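Local coordinates for protein amidohydrolase (Staphylococcus aureus, PDB 3NUR) that is a putative amidohydrolase that probably hydrolyses a linear amide bond with the help of a metal ion held in a TIM barrel, at residues A[27-32]-A[88-93]; A[226-231]-A[254-259]. One frame throughout, in Å; residues are numbered along the deposited sequence.

Interaction 1: A[27-32]-A[88-93]; sequences FEEHYV and QIQVLS. With CA (calcium ion), chain B.
H30 and S93 meet side by side in a parallel strand pair, with H30 ND1 3.0 Å from S93 OG. S93 lies on the same face of the sheet as H30, and its chi1 of 59° places OG between the backbone N and the carbonyl carbon, beside the imidazole. The far nitrogen of the imidazole binds the calcium ion, H30 NE2 lying 2.3 Å from it; E28 reaches the same ion through OE1 on an extended chain, and H192 and D316 add further ligands. Two backbone bonds fix the register: S93 N donates to E29 O and Y31 N to S93 O, each at 3.0 Å. Before this ladder a water bridges the two strands, accepting from E29 N and lying within bonding distance of F27 O, V91 O and S93 OG. Beyond it, V91 CG2 sits over one face of the F27 ring, 4.2 Å from its centroid. E29 lies on the other face of the sheet from H30, where its CG packs 3.7 Å from Q90 CG, the two chains crossing nearly at right angles. A bend at chi2 (-50°) folds the E29 carboxylate back so that OE2 takes the N-H of E28 from above its plane. The same group is held by the backbone N-H groups of A315 and Y317, which flank D316, so this second-shell carboxylate ties the metal-bearing strand to the loop bearing another ligand. Y31 and L92 pack together towards helices 75-84 and 104-124. Neighbouring parallel strands with helices outside and metal ligands at the C-terminal end of the first are the hallmark of the amidohydrolase TIM barrel, with E28 and H30 probably corresponding to the HxH motif on the first strand of many relatives.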
# COMPACT_ATOMS: atom_id res chain seq x y z
N PHE A 27 -8.72 -0.69 0.63
CA PHE A 27 -7.45 -1.13 0.05
C PHE A 27 -6.25 -1.43 0.95
O PHE A 27 -5.25 -1.99 0.47
CB PHE A 27 -7.06 -0.19 -1.09
CG PHE A 27 -7.79 -0.47 -2.38
CD1 PHE A 27 -7.19 -1.22 -3.39
CD2 PHE A 27 -9.07 0.04 -2.59
CE1 PHE A 27 -7.87 -1.48 -4.58
CE2 PHE A 27 -9.74 -0.20 -3.80
CZ PHE A 27 -9.13 -0.95 -4.79
N GLU A 28 -6.30 -1.02 2.23
CA GLU A 28 -5.15 -1.25 3.12
C GLU A 28 -5.66 -1.93 4.35
O GLU A 28 -5.89 -1.29 5.36
CB GLU A 28 -4.42 0.08 3.44
CG GLU A 28 -3.02 -0.14 3.99
CD GLU A 28 -2.39 1.13 4.54
OE1 GLU A 28 -2.06 1.15 5.74
OE2 GLU A 28 -2.28 2.12 3.78
N GLU A 29 -5.98 -3.22 4.23
CA GLU A 29 -6.61 -4.00 5.29
C GLU A 29 -5.71 -5.20 5.52
O GLU A 29 -5.35 -5.89 4.56
CB GLU A 29 -8.03 -4.39 4.82
CG GLU A 29 -8.77 -3.22 4.14
CD GLU A 29 -8.80 -1.87 4.86
OE1 GLU A 29 -9.04 -1.85 6.09
OE2 GLU A 29 -8.57 -0.83 4.19
N HIS A 30 -5.31 -5.40 6.79
CA HIS A 30 -4.27 -6.37 7.11
C HIS A 30 -4.67 -7.64 7.81
O HIS A 30 -5.62 -7.67 8.58
CB HIS A 30 -3.16 -5.67 7.92
CG HIS A 30 -2.60 -4.46 7.23
ND1 HIS A 30 -1.84 -4.56 6.08
CD2 HIS A 30 -2.68 -3.15 7.58
CE1 HIS A 30 -1.49 -3.33 5.75
NE2 HIS A 30 -1.98 -2.44 6.62
N TYR A 31 -3.84 -8.66 7.60
CA TYR A 31 -3.96 -9.93 8.29
C TYR A 31 -2.57 -10.42 8.65
O TYR A 31 -1.60 -10.04 8.01
CB TYR A 31 -4.70 -10.98 7.41
CG TYR A 31 -3.83 -11.58 6.33
CD1 TYR A 31 -3.61 -10.90 5.13
CD2 TYR A 31 -3.13 -12.77 6.54
CE1 TYR A 31 -2.76 -11.41 4.16
CE2 TYR A 31 -2.27 -13.29 5.58
CZ TYR A 31 -2.08 -12.60 4.39
OH TYR A 31 -1.24 -13.07 3.42
N VAL A 32 -2.48 -11.32 9.65
CA VAL A 32 -1.23 -12.03 9.96
C VAL A 32 -1.64 -13.47 10.21
O VAL A 32 -2.83 -13.74 10.43
CB VAL A 32 -0.38 -11.44 11.12
CG1 VAL A 32 -0.02 -9.97 10.88
CG2 VAL A 32 -1.06 -11.62 12.49
N GLN A 88 -18.01 -3.53 1.56
CA GLN A 88 -18.37 -4.74 0.82
C GLN A 88 -17.13 -5.61 0.70
O GLN A 88 -17.22 -6.82 0.89
CB GLN A 88 -18.91 -4.38 -0.58
CG GLN A 88 -19.31 -5.59 -1.46
CD GLN A 88 -20.43 -6.41 -0.88
OE1 GLN A 88 -20.37 -7.64 -0.84
NE2 GLN A 88 -21.47 -5.75 -0.38
N ILE A 89 -15.98 -5.00 0.33
CA ILE A 89 -14.75 -5.76 0.13
C ILE A 89 -13.56 -5.19 0.87
O ILE A 89 -13.32 -3.97 0.81
CB ILE A 89 -14.42 -5.85 -1.40
CG1 ILE A 89 -15.52 -6.59 -2.20
CG2 ILE A 89 -13.01 -6.41 -1.69
CD1 ILE A 89 -15.40 -6.46 -3.68
N GLN A 90 -12.76 -6.08 1.49
CA GLN A 90 -11.47 -5.71 2.01
C GLN A 90 -10.46 -6.36 1.05
O GLN A 90 -10.58 -7.55 0.73
CB GLN A 90 -11.21 -6.22 3.44
CG GLN A 90 -11.80 -5.31 4.50
CD GLN A 90 -11.33 -5.68 5.90
OE1 GLN A 90 -11.56 -4.94 6.88
NE2 GLN A 90 -10.62 -6.78 6.04
N VAL A 91 -9.47 -5.58 0.63
CA VAL A 91 -8.34 -6.07 -0.19
C VAL A 91 -7.30 -6.41 0.89
O VAL A 91 -6.85 -5.52 1.63
CB VAL A 91 -7.82 -5.06 -1.24
CG1 VAL A 91 -6.70 -5.67 -2.05
CG2 VAL A 91 -8.94 -4.58 -2.17
N LEU A 92 -7.00 -7.71 1.06
CA LEU A 92 -6.18 -8.17 2.18
C LEU A 92 -4.67 -8.28 1.86
O LEU A 92 -4.30 -8.81 0.81
CB LEU A 92 -6.71 -9.52 2.72
CG LEU A 92 -8.11 -9.52 3.38
CD1 LEU A 92 -8.51 -10.94 3.81
CD2 LEU A 92 -8.15 -8.63 4.58
N SER A 93 -3.84 -7.78 2.79
CA SER A 93 -2.37 -7.80 2.70
C SER A 93 -1.75 -8.17 4.04
O SER A 93 -2.38 -7.91 5.06
CB SER A 93 -1.86 -6.44 2.28
OG SER A 93 -2.27 -5.45 3.22
CA CA B . -1.28 -0.27 7.16
O HOH W 1 -4.43 -4.39 1.77
O HOH W 2 -0.67 1.60 8.11
O HOH W 3 -0.07 -1.15 8.85

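Interaction 2: A[226-231]-A[254-259]; sequences IDVGIH and WGEFIP
I258 N donates to G255 O at 3.0 Å, closing a type I' beta turn that sets E256, F257 and I258 against I226, V228 and G229 of helix 223-237. In this TIM barrel the turn lies in the loop between strand 249-251 and helix 262-268. The closest backbone approach is at G229, whose CA-H points at E256 O with a CA to O distance of 3.5 Å. With no side chain on G229, the backbones of turn and helix pack directly against each other. On one flank, I226 lays its terminal methyl over a face of the F257 ring, CD1 lying 3.6 Å from the centroid in a CH-pi contact; Y222 meets the same ring edge-to-face. The other flank is more polar. E256 bends at chi2 (-71°), which turns a face of its carboxylate to V228. H225 bonds OE1 and H253 bonds OE2, so both oxygens are satisfied and the group is held against rotation. I258 reaches past the glycine, its CD1 coming within 3.4 Å of G229 O. At chi1 63° V228 tucks CG1 in over its own backbone, and this methyl rests almost squarely over the carboxylate face, 3.2 Å from E256 CD.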
# COMPACT_ATOMS: atom_id res chain seq x y z
N ILE A 226 7.55 9.54 5.92
CA ILE A 226 8.55 10.31 5.17
C ILE A 226 9.33 9.32 4.29
O ILE A 226 9.50 9.55 3.09
CB ILE A 226 9.51 11.03 6.16
CG1 ILE A 226 8.80 12.16 6.92
CG2 ILE A 226 10.81 11.48 5.48
CD1 ILE A 226 8.45 13.49 6.09
N ASP A 227 9.75 8.20 4.90
CA ASP A 227 10.52 7.17 4.21
C ASP A 227 9.83 6.59 2.96
O ASP A 227 10.44 6.54 1.88
CB ASP A 227 10.91 6.09 5.21
CG ASP A 227 11.81 5.03 4.65
OD1 ASP A 227 13.04 5.12 4.89
OD2 ASP A 227 11.29 4.06 4.06
N VAL A 228 8.56 6.17 3.09
CA VAL A 228 7.85 5.59 1.94
C VAL A 228 7.61 6.60 0.80
O VAL A 228 7.68 6.21 -0.36
CB VAL A 228 6.63 4.73 2.35
CG1 VAL A 228 5.60 5.58 3.05
CG2 VAL A 228 6.04 3.98 1.16
N GLY A 229 7.41 7.88 1.14
CA GLY A 229 7.25 8.93 0.13
C GLY A 229 8.53 9.07 -0.67
O GLY A 229 8.50 9.16 -1.90
N ILE A 230 9.68 9.06 0.03
CA ILE A 230 11.00 9.15 -0.62
C ILE A 230 11.20 7.93 -1.54
O ILE A 230 11.65 8.09 -2.68
CB ILE A 230 12.11 9.37 0.45
CG1 ILE A 230 11.99 10.79 1.07
CG2 ILE A 230 13.53 9.11 -0.11
CD1 ILE A 230 12.89 11.08 2.31
N HIS A 231 10.82 6.74 -1.06
CA HIS A 231 10.91 5.49 -1.81
C HIS A 231 10.07 5.60 -3.09
O HIS A 231 10.58 5.32 -4.17
CB HIS A 231 10.40 4.32 -0.95
CG HIS A 231 10.76 2.96 -1.47
ND1 HIS A 231 10.53 1.84 -0.72
CD2 HIS A 231 11.36 2.59 -2.63
CE1 HIS A 231 10.99 0.81 -1.44
NE2 HIS A 231 11.46 1.22 -2.61
N TRP A 254 -2.59 9.42 2.77
CA TRP A 254 -2.83 10.60 1.94
C TRP A 254 -1.67 10.95 0.99
O TRP A 254 -1.50 12.12 0.60
CB TRP A 254 -3.24 11.81 2.83
CG TRP A 254 -4.58 11.64 3.52
CD1 TRP A 254 -4.81 11.65 4.86
CD2 TRP A 254 -5.86 11.51 2.88
NE1 TRP A 254 -6.16 11.51 5.11
CE2 TRP A 254 -6.83 11.44 3.91
CE3 TRP A 254 -6.29 11.47 1.54
CZ2 TRP A 254 -8.20 11.34 3.65
CZ3 TRP A 254 -7.65 11.30 1.28
CH2 TRP A 254 -8.58 11.23 2.32
N GLY A 255 -0.88 9.95 0.61
CA GLY A 255 0.24 10.18 -0.30
C GLY A 255 1.60 10.25 0.33
O GLY A 255 2.58 10.57 -0.36
N GLU A 256 1.71 9.95 1.66
CA GLU A 256 3.02 9.87 2.34
C GLU A 256 3.85 11.14 2.11
O GLU A 256 5.06 11.07 1.82
CB GLU A 256 3.78 8.61 1.85
CG GLU A 256 2.93 7.33 1.91
CD GLU A 256 2.62 6.75 3.28
OE1 GLU A 256 2.92 7.41 4.30
OE2 GLU A 256 2.12 5.60 3.34
N PHE A 257 3.18 12.29 2.29
CA PHE A 257 3.64 13.69 2.17
C PHE A 257 3.82 14.19 0.74
O PHE A 257 3.92 15.41 0.55
CB PHE A 257 4.96 13.93 2.91
CG PHE A 257 4.88 13.80 4.40
CD1 PHE A 257 4.62 14.92 5.19
CD2 PHE A 257 5.13 12.59 5.03
CE1 PHE A 257 4.61 14.82 6.58
CE2 PHE A 257 5.11 12.49 6.42
CZ PHE A 257 4.88 13.62 7.18
N ILE A 258 3.91 13.29 -0.26
CA ILE A 258 4.18 13.71 -1.64
C ILE A 258 3.22 14.82 -2.19
O ILE A 258 3.72 15.79 -2.76
CB ILE A 258 4.29 12.51 -2.62
CG1 ILE A 258 5.49 11.62 -2.24
CG2 ILE A 258 4.45 13.02 -4.10
CD1 ILE A 258 5.34 10.16 -2.76
N PRO A 259 1.87 14.73 -1.99
CA PRO A 259 0.99 15.78 -2.52
C PRO A 259 1.25 17.18 -2.00
O PRO A 259 0.87 18.14 -2.66
CB PRO A 259 -0.42 15.29 -2.14
CG PRO A 259 -0.26 13.79 -2.05
CD PRO A 259 1.07 13.64 -1.36

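Interaction 1 comes first along the chain and joins strands 24-31 and 87-94, neighbours in the barrel wall. Interaction 2 follows much later, where the loop after strand 249-251 meets helix 223-237. Their centres are about 21 Å apart, on opposite sides of the chain's centre, yet their nearest atoms come within about 6 Å without touching. The calcium ion lies between them: residues 27-32 supply E28 and H30, while the nearest atom of the E256 side chain is about 8 Å from the ion. Strand 189-192 ends in the ligand H192 and touches V228 through L191. Interaction 1 thus carries two metal ligands, while interaction 2 probably belongs to the wider surroundings of the same site.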